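Local coordinates for replication initiation and membrane attachment protein (Geobacillus stearothermophilus 10, PDB 5WTN), which takes part in DNA replication as a tetrameric primosomal protein that forms a complex with a primosomal re-initiation protein, probably acting in helicase loading, at residues 204-208 and 209-213; 224-227 and 228-231. All blocks are in the same frame, centred on the assembly; numbering follows the deposited sequence.

Overall arrangement
Both interactions are helix starts in the helix-rich part of the chain between strands 165-169 and 283-287, and they come in series: residues 204-213 lead into helix 208-217, residues 224-231 into helix 227-240. Each helix opens on an N-cap side chain, D207 in interaction 1 and T226 in interaction 2. The two centres are 13 Å apart on the same side of the chain's centre, and their side chains pack together: F208 CE1 comes within 3.4 Å of K230 CG, and F212 CE1 within 3.5 Å of V225 CG2. The capped first turns of two successive helices therefore also form part of the packing between those two helices.

Interaction 1. Residues 204-208 and 209-213; sequences GVFDF and ELFFA
D207 and L210 meet in an N-cap: the carboxylate of D207, the residue just before helix 208-217, accepts from the backbone of the first turn. The L210 N to D207 OD2 bond is 3.1 Å long and nearly straight (173°), yet the donor lies well above the carboxylate plane. With CG anti to the backbone N, chi1 -176° brings the D207 carboxylate across L210, the two side chains crossing at about a right angle, and its other oxygen, OD1, rests 3.5 Å from L210 CB. OE1 of E209 stands 4.4 Å from D207 OD2, a nearby like charge that may be eased by the amide dipoles at the helix start.

The carbonyls of the turn are used in order. D207 O receives F211 N at 3.2 Å, and F208 O receives F212 N at 2.8 Å, so three consecutive amides, from L210 to F212, find acceptors in the two residues at the helix start.

Apolar groups pack beside this polar frame. F206 turns its ring edge toward the face of F211 in an offset edge-to-face pair, with centroids 5.4 Å apart and planes at 66°. The same F206 ring sends CD2 over the centre of one face of F208. Helix 227-240 adds I233, which touches both F206 and F211, while M247 and V251 of helix 244-254 pack on F211. F208 and F212 run side by side with their rings slid apart, leaving F208 CD1 3.5 Å from F212 CE2.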
loop_
_atom_site.group_PDB
_atom_site.type_symbol
_atom_site.label_atom_id
_atom_site.label_comp_id
_atom_site.label_asym_id
_atom_site.label_seq_id
_atom_site.Cartn_x
_atom_site.Cartn_y
_atom_site.Cartn_z
ATOM N N GLY A 204 1.999 -18.230 35.785
ATOM C CA GLY A 204 2.062 -19.611 36.215
ATOM C C GLY A 204 3.068 -20.460 35.457
ATOM O O GLY A 204 3.358 -21.586 35.862
ATOM N N VAL A 205 3.614 -19.943 34.361
ATOM C CA VAL A 205 4.636 -20.698 33.632
ATOM C C VAL A 205 5.931 -20.873 34.454
ATOM O O VAL A 205 6.778 -21.712 34.126
ATOM C CB VAL A 205 4.989 -20.062 32.248
ATOM C CG1 VAL A 205 3.755 -19.922 31.369
ATOM C CG2 VAL A 205 5.669 -18.717 32.424
ATOM N N PHE A 206 6.078 -20.061 35.503
ATOM C CA PHE A 206 7.287 -20.048 36.321
ATOM C C PHE A 206 6.971 -19.761 37.786
ATOM O O PHE A 206 6.195 -18.845 38.081
ATOM C CB PHE A 206 8.243 -18.964 35.804
ATOM C CG PHE A 206 9.516 -18.849 36.595
ATOM C CD1 PHE A 206 10.551 -19.754 36.399
ATOM C CD2 PHE A 206 9.681 -17.842 37.530
ATOM C CE1 PHE A 206 11.719 -19.656 37.115
ATOM C CE2 PHE A 206 10.855 -17.744 38.260
ATOM C CZ PHE A 206 11.872 -18.653 38.053
ATOM N N ASP A 207 7.616 -20.464 38.716
ATOM C CA ASP A 207 7.229 -20.270 40.104
ATOM C C ASP A 207 8.054 -19.160 40.730
ATOM O O ASP A 207 9.157 -19.389 41.208
ATOM C CB ASP A 207 7.488 -21.574 40.862
ATOM C CG ASP A 207 7.032 -21.526 42.320
ATOM O OD1 ASP A 207 6.996 -22.610 42.947
ATOM O OD2 ASP A 207 6.709 -20.430 42.849
ATOM N N PHE A 208 7.454 -17.987 40.852
ATOM C CA PHE A 208 8.172 -16.853 41.396
ATOM C C PHE A 208 8.250 -16.912 42.912
ATOM O O PHE A 208 9.201 -16.413 43.507
ATOM C CB PHE A 208 7.519 -15.548 40.978
ATOM C CG PHE A 208 7.787 -15.160 39.557
ATOM C CD1 PHE A 208 8.901 -14.401 39.231
ATOM C CD2 PHE A 208 6.911 -15.521 38.550
ATOM C CE1 PHE A 208 9.139 -14.029 37.931
ATOM C CE2 PHE A 208 7.140 -15.143 37.246
ATOM C CZ PHE A 208 8.256 -14.403 36.932
ATOM N N GLU A 209 7.232 -17.496 43.536
ATOM C CA GLU A 209 7.194 -17.604 44.987
ATOM C C GLU A 209 8.475 -18.293 45.476
ATOM O O GLU A 209 9.203 -17.754 46.322
ATOM C CB GLU A 209 5.953 -18.384 45.423
ATOM C CG GLU A 209 5.600 -18.262 46.911
ATOM C CD GLU A 209 4.977 -19.538 47.471
ATOM O OE1 GLU A 209 4.447 -20.343 46.671
ATOM O OE2 GLU A 209 5.027 -19.740 48.708
ATOM N N LEU A 210 8.758 -19.468 44.920
ATOM C CA LEU A 210 9.966 -20.204 45.262
ATOM C C LEU A 210 11.212 -19.411 44.874
ATOM O O LEU A 210 12.146 -19.269 45.668
ATOM C CB LEU A 210 9.969 -21.551 44.552
ATOM C CG LEU A 210 11.134 -22.446 44.949
ATOM C CD1 LEU A 210 11.004 -22.811 46.416
ATOM C CD2 LEU A 210 11.205 -23.692 44.075
ATOM N N PHE A 211 11.202 -18.895 43.647
ATOM C CA PHE A 211 12.322 -18.154 43.074
ATOM C C PHE A 211 12.775 -17.010 43.970
ATOM O O PHE A 211 13.958 -16.881 44.269
ATOM C CB PHE A 211 11.920 -17.628 41.697
ATOM C CG PHE A 211 12.900 -16.670 41.099
ATOM C CD1 PHE A 211 12.753 -15.300 41.269
ATOM C CD2 PHE A 211 13.973 -17.132 40.351
ATOM C CE1 PHE A 211 13.672 -14.409 40.711
ATOM C CE2 PHE A 211 14.891 -16.244 39.797
ATOM C CZ PHE A 211 14.738 -14.886 39.979
ATOM N N PHE A 212 11.826 -16.184 44.395
ATOM C CA PHE A 212 12.127 -15.025 45.230
ATOM C C PHE A 212 12.540 -15.428 46.631
ATOM O O PHE A 212 13.210 -14.664 47.326
ATOM C CB PHE A 212 10.931 -14.085 45.308
ATOM C CG PHE A 212 10.726 -13.268 44.071
ATOM C CD1 PHE A 212 11.737 -12.441 43.601
ATOM C CD2 PHE A 212 9.520 -13.314 43.377
ATOM C CE1 PHE A 212 11.555 -11.680 42.452
ATOM C CE2 PHE A 212 9.324 -12.556 42.234
ATOM C CZ PHE A 212 10.342 -11.739 41.770
ATOM N N ALA A 213 12.130 -16.618 47.050
ATOM C CA ALA A 213 12.543 -17.125 48.345
ATOM C C ALA A 213 14.050 -17.374 48.302
ATOM O O ALA A 213 14.780 -17.061 49.253
ATOM C CB ALA A 213 11.796 -18.397 48.676
#

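Interaction 2. Residues 224-227 and 228-231; sequences AVTA and KVKE
V225 and V229 form the close-packed side of this turn, meeting at about a right angle with CG1 of V225 3.8 Å from CG1 of V229. The same V225 methyl also lies 3.8 Å from K230 CB, so it touches two successive residues of the helix. F212 and L215 of helix 208-217 also pack on this buried side chain.

The polar side of the turn is an N-cap, with T226 just before helix 227-240. Its hydroxyl accepts from V229 N: T226 OG1 to V229 N is 3.2 Å, bent to 148°. A chi1 of 54° sets OG1 between the backbone N and the carbonyl carbon, where it faces the first turn and also touches V229 CG2 at 3.4 Å. Two helical bonds follow, K230 N to T226 O and E231 N to A227 O, each 2.8 Å.

On the solvent side the packing is sparse. T226, A227, K228 and E231 are all exposed, and K228 runs extended beyond CG, away from 224-227. K230 also leaves this segment, but its NZ makes a salt bridge with OD1 of D203 and the same amine a cation-pi contact with the F208 ring.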
loop_
_atom_site.group_PDB
_atom_site.type_symbol
_atom_site.label_atom_id
_atom_site.label_comp_id
_atom_site.label_asym_id
_atom_site.label_seq_id
_atom_site.Cartn_x
_atom_site.Cartn_y
_atom_site.Cartn_z
ATOM N N ALA A 224 15.239 -5.833 42.865
ATOM C CA ALA A 224 16.172 -6.087 41.762
ATOM C C ALA A 224 15.469 -6.645 40.540
ATOM O O ALA A 224 15.873 -6.394 39.402
ATOM C CB ALA A 224 17.276 -7.031 42.187
ATOM N N VAL A 225 14.400 -7.389 40.778
ATOM C CA VAL A 225 13.669 -7.958 39.676
ATOM C C VAL A 225 12.607 -6.940 39.288
ATOM O O VAL A 225 11.614 -6.728 39.990
ATOM C CB VAL A 225 13.023 -9.272 40.079
ATOM C CG1 VAL A 225 12.133 -9.799 38.969
ATOM C CG2 VAL A 225 14.091 -10.274 40.424
ATOM N N THR A 226 12.831 -6.321 38.138
ATOM C CA THR A 226 11.964 -5.276 37.653
ATOM C C THR A 226 10.877 -5.949 36.839
ATOM O O THR A 226 10.905 -7.164 36.651
ATOM C CB THR A 226 12.764 -4.300 36.779
ATOM O OG1 THR A 226 13.429 -5.027 35.739
ATOM C CG2 THR A 226 13.812 -3.582 37.618
ATOM N N ALA A 227 9.920 -5.174 36.347
ATOM C CA ALA A 227 8.874 -5.750 35.524
ATOM C C ALA A 227 9.517 -6.264 34.248
ATOM O O ALA A 227 9.153 -7.321 33.740
ATOM C CB ALA A 227 7.829 -4.714 35.203
ATOM N N LYS A 228 10.483 -5.514 33.735
ATOM C CA LYS A 228 11.106 -5.893 32.485
ATOM C C LYS A 228 11.903 -7.193 32.654
ATOM O O LYS A 228 11.943 -8.030 31.749
ATOM C CB LYS A 228 11.948 -4.734 31.933
ATOM C CG LYS A 228 11.168 -3.405 31.870
ATOM C CD LYS A 228 11.749 -2.430 30.824
ATOM C CE LYS A 228 10.934 -1.127 30.725
ATOM N NZ LYS A 228 11.553 -0.118 29.800
ATOM N N VAL A 229 12.502 -7.369 33.829
ATOM C CA VAL A 229 13.281 -8.569 34.131
ATOM C C VAL A 229 12.357 -9.752 34.387
ATOM O O VAL A 229 12.597 -10.863 33.902
ATOM C CB VAL A 229 14.213 -8.360 35.360
ATOM C CG1 VAL A 229 14.577 -9.691 36.001
ATOM C CG2 VAL A 229 15.472 -7.604 34.969
ATOM N N LYS A 230 11.304 -9.498 35.161
ATOM C CA LYS A 230 10.316 -10.511 35.503
ATOM C C LYS A 230 9.666 -11.040 34.227
ATOM O O LYS A 230 9.487 -12.248 34.049
ATOM C CB LYS A 230 9.290 -9.912 36.457
ATOM C CG LYS A 230 8.202 -10.868 36.919
ATOM C CD LYS A 230 7.256 -10.197 37.923
ATOM C CE LYS A 230 5.865 -10.832 37.915
ATOM N NZ LYS A 230 5.136 -10.611 36.625
ATOM N N GLU A 231 9.356 -10.127 33.318
ATOM C CA GLU A 231 8.818 -10.489 32.019
ATOM C C GLU A 231 9.836 -11.369 31.291
ATOM O O GLU A 231 9.480 -12.366 30.671
ATOM C CB GLU A 231 8.508 -9.215 31.223
ATOM C CG GLU A 231 7.917 -9.418 29.828
ATOM C CD GLU A 231 7.793 -8.101 29.044
ATOM O OE1 GLU A 231 7.642 -8.155 27.795
ATOM O OE2 GLU A 231 7.844 -7.012 29.673
#